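Local coordinates for UDP-4-amino-4,6-dideoxy-N-acetyl-beta-L-altrosamine transaminase (Helicobacter pylori, PDB 2FNU), which transfers an amino group from glutamate to a UDP-linked 4-keto sugar, using pyridoxal phosphate, in the second step of pseudaminic acid biosynthesis, at residues Asp129-Ser134 against Leu285-Met290. Numbering follows the deposited sequence.
Sequences DYAGKS and LYPILM
The methyl group of Ala131 packs against both Leu285 and Pro287, its CB lying 3.8 Å from Leu285 CB and also 3.8 Å from Pro287 CG. Alanine suits this place because the backbones come close, with 4.7 Å between the CA atoms of Ala131 and Leu285. Leu285 turns its CG anti to its own carbonyl carbon (chi1 -54°), which lays CG and CD1 alongside Ala131 and brings CD1 to 4.2 Å from Tyr130 CZ. Tyr130 holds its CG anti to the backbone N (chi1 178°), sending the ring out from the turn to meet Pro287, which approaches from the opposite direction. Tyr130 CE1 touches Pro287 CG at 3.9 Å, and both Pro287 CG and Leu285 CD1 lie obliquely to the ring. The same extension carries the phenol oxygen to a hydrogen bond with the carbonyl oxygen of His315, a substrate-binding residue, while Phe340 meets the ring edge-to-face. Tyrosine therefore supplies both an apolar flank and a polar end.

No hydrogen bond joins the two segments; they adhere through buried apolar surface. The turn is held from within: Gly132 N bonds to Asp129 O and Lys133 N to Tyr130 O. Gly132 has phi 103°, a value glycine adopts readily because it has no CB to press on the preceding carbonyl oxygen. The Leu285 side chain is about 6 Å from the bound UDP-sugar, so the contact borders the active site.

The turn follows strand 122-128 of the seven-stranded mixed sheet and leads into helix 137-146, whereas Pro287 lies on strand 286-290, the middle strand of a three-stranded antiparallel sheet between strands 270-272 and 344-347; the contact thus sets the loop that follows strand 122-128 of the large sheet against the start of the central strand of the small one.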
ATOM      1  N   ASP B 129      18.404  -6.486  10.751  1.00 11.35           N
ATOM      2  CA  ASP B 129      19.432  -7.439  10.328  1.00 10.94           C
ATOM      3  C   ASP B 129      20.115  -6.812   9.122  1.00 12.52           C
ATOM      4  O   ASP B 129      19.697  -7.001   7.974  1.00 13.15           O
ATOM      5  CB  ASP B 129      18.789  -8.778   9.989  1.00  9.70           C
ATOM      6  CG  ASP B 129      18.027  -9.361  11.161  1.00 15.16           C
ATOM      7  OD1 ASP B 129      18.543  -9.301  12.306  1.00 15.06           O
ATOM      8  OD2 ASP B 129      16.902  -9.850  10.949  1.00 16.28           O
ATOM      9  N   TYR B 130      21.165  -6.036   9.388  1.00 12.03           N
ATOM     10  CA  TYR B 130      21.789  -5.257   8.331  1.00 12.37           C
ATOM     11  C   TYR B 130      22.455  -6.161   7.296  1.00  9.75           C
ATOM     12  O   TYR B 130      23.279  -7.015   7.642  1.00 12.26           O
ATOM     13  CB  TYR B 130      22.817  -4.297   8.935  1.00 12.45           C
ATOM     14  CG  TYR B 130      23.549  -3.488   7.890  1.00 12.62           C
ATOM     15  CD1 TYR B 130      24.741  -3.952   7.344  1.00 14.90           C
ATOM     16  CD2 TYR B 130      23.041  -2.278   7.450  1.00 12.87           C
ATOM     17  CE1 TYR B 130      25.418  -3.234   6.379  1.00 12.69           C
ATOM     18  CE2 TYR B 130      23.709  -1.534   6.478  1.00 12.35           C
ATOM     19  CZ  TYR B 130      24.890  -2.032   5.945  1.00 12.96           C
ATOM     20  OH  TYR B 130      25.577  -1.305   4.994  1.00 13.72           O
ATOM     21  N   ALA B 131      22.102  -5.923   6.019  1.00 12.06           N
ATOM     22  CA  ALA B 131      22.622  -6.678   4.872  1.00 11.77           C
ATOM     23  C   ALA B 131      22.147  -8.117   4.828  1.00 12.95           C
ATOM     24  O   ALA B 131      22.554  -8.872   3.946  1.00 13.49           O
ATOM     25  CB  ALA B 131      24.176  -6.613   4.794  1.00 12.52           C
ATOM     26  N   GLY B 132      21.271  -8.484   5.767  1.00 12.84           N
ATOM     27  CA  GLY B 132      20.864  -9.873   5.946  1.00 13.29           C
ATOM     28  C   GLY B 132      21.504 -10.573   7.118  1.00 15.12           C
ATOM     29  O   GLY B 132      21.097 -11.678   7.474  1.00 14.62           O
ATOM     30  N   LYS B 133      22.486  -9.944   7.757  1.00 12.85           N
ATOM     31  CA  LYS B 133      23.162 -10.593   8.876  1.00 12.56           C
ATOM     32  C   LYS B 133      22.311 -10.482  10.138  1.00 13.13           C
ATOM     33  O   LYS B 133      21.991  -9.380  10.589  1.00 13.80           O
ATOM     34  CB  LYS B 133      24.532  -9.962   9.116  1.00 14.16           C
ATOM     35  CG  LYS B 133      25.294 -10.646  10.247  1.00 14.13           C
ATOM     36  CD  LYS B 133      26.637  -9.963  10.491  1.00 15.42           C
ATOM     37  CE  LYS B 133      27.536 -10.805  11.369  1.00 15.87           C
ATOM     38  NZ  LYS B 133      28.889 -10.150  11.454  1.00 17.23           N
ATOM     39  N   SER B 134      21.963 -11.627  10.728  1.00 12.46           N
ATOM     40  CA  SER B 134      21.174 -11.595  11.968  1.00 10.92           C
ATOM     41  C   SER B 134      21.896 -10.824  13.054  1.00 10.87           C
ATOM     42  O   SER B 134      23.112 -10.979  13.244  1.00 14.31           O
ATOM     43  CB  SER B 134      20.898 -13.020  12.465  1.00 12.71           C
ATOM     44  OG  SER B 134      20.184 -12.985  13.699  1.00 13.31           O
ATOM     45  N   LEU B 285      22.937  -7.511   0.708  1.00 13.10           N
ATOM     46  CA  LEU B 285      24.013  -6.574   0.335  1.00 11.56           C
ATOM     47  C   LEU B 285      25.363  -7.248   0.441  1.00 12.63           C
ATOM     48  O   LEU B 285      25.516  -8.224   1.205  1.00 12.88           O
ATOM     49  CB  LEU B 285      24.048  -5.340   1.243  1.00 12.85           C
ATOM     50  CG  LEU B 285      22.771  -4.518   1.422  1.00 13.68           C
ATOM     51  CD1 LEU B 285      22.937  -3.403   2.480  1.00 13.22           C
ATOM     52  CD2 LEU B 285      22.341  -3.910   0.095  1.00 13.17           C
ATOM     53  N   TYR B 286      26.339  -6.705  -0.285  1.00 11.51           N
ATOM     54  CA  TYR B 286      27.745  -7.072  -0.082  1.00 11.32           C
ATOM     55  C   TYR B 286      28.470  -5.784   0.326  1.00 12.73           C
ATOM     56  O   TYR B 286      28.899  -5.016  -0.544  1.00 13.46           O
ATOM     57  CB  TYR B 286      28.375  -7.640  -1.368  1.00  9.86           C
ATOM     58  CG  TYR B 286      29.781  -8.122  -1.134  1.00 12.32           C
ATOM     59  CD1 TYR B 286      30.023  -9.439  -0.732  1.00 12.08           C
ATOM     60  CD2 TYR B 286      30.865  -7.246  -1.256  1.00 12.13           C
ATOM     61  CE1 TYR B 286      31.335  -9.898  -0.495  1.00 12.83           C
ATOM     62  CE2 TYR B 286      32.157  -7.690  -1.003  1.00 12.38           C
ATOM     63  CZ  TYR B 286      32.380  -9.007  -0.631  1.00 14.22           C
ATOM     64  OH  TYR B 286      33.662  -9.457  -0.386  1.00 13.74           O
ATOM     65  N   PRO B 287      28.529  -5.494   1.638  1.00 11.63           N
ATOM     66  CA  PRO B 287      29.188  -4.273   2.118  1.00 12.59           C
ATOM     67  C   PRO B 287      30.697  -4.399   2.214  1.00 13.55           C
ATOM     68  O   PRO B 287      31.220  -5.435   2.651  1.00 13.62           O
ATOM     69  CB  PRO B 287      28.624  -4.088   3.547  1.00 12.53           C
ATOM     70  CG  PRO B 287      27.485  -5.085   3.662  1.00 13.77           C
ATOM     71  CD  PRO B 287      27.861  -6.220   2.733  1.00 12.53           C
ATOM     72  N   ILE B 288      31.379  -3.325   1.823  1.00 13.67           N
ATOM     73  CA  ILE B 288      32.797  -3.194   2.146  1.00 13.31           C
ATOM     74  C   ILE B 288      32.976  -1.925   2.978  1.00 15.29           C
ATOM     75  O   ILE B 288      32.214  -0.954   2.803  1.00 14.59           O
ATOM     76  CB  ILE B 288      33.699  -3.139   0.876  1.00 14.43           C
ATOM     77  CG1 ILE B 288      33.378  -1.889   0.033  1.00 13.51           C
ATOM     78  CG2 ILE B 288      33.583  -4.436   0.070  1.00 15.57           C
ATOM     79  CD1 ILE B 288      34.326  -1.690  -1.180  1.00 13.98           C
ATOM     80  N   LEU B 289      33.967  -1.930   3.871  1.00 14.22           N
ATOM     81  CA  LEU B 289      34.257  -0.762   4.714  1.00 15.44           C
ATOM     82  C   LEU B 289      35.633  -0.190   4.375  1.00 16.18           C
ATOM     83  O   LEU B 289      36.654  -0.848   4.604  1.00 15.79           O
ATOM     84  CB  LEU B 289      34.206  -1.118   6.212  1.00 14.57           C
ATOM     85  CG  LEU B 289      32.888  -1.675   6.743  1.00 17.91           C
ATOM     86  CD1 LEU B 289      33.075  -2.094   8.194  1.00 25.73           C
ATOM     87  CD2 LEU B 289      31.809  -0.622   6.599  1.00 20.71           C
ATOM     88  N   MET B 290      35.660   1.025   3.824  1.00 13.89           N
ATOM     89  CA  MET B 290      36.920   1.671   3.418  1.00 16.32           C
ATOM     90  C   MET B 290      37.804   2.005   4.593  1.00 17.49           C
ATOM     91  O   MET B 290      37.316   2.344   5.667  1.00 18.51           O
ATOM     92  CB  MET B 290      36.641   3.019   2.737  1.00 17.21           C
ATOM     93  CG  MET B 290      35.725   2.995   1.555  1.00 22.40           C
ATOM     94  SD  MET B 290      35.762   4.592   0.697  1.00 19.05           S
ATOM     95  CE  MET B 290      35.445   5.822   1.955  1.00 17.49           C
TER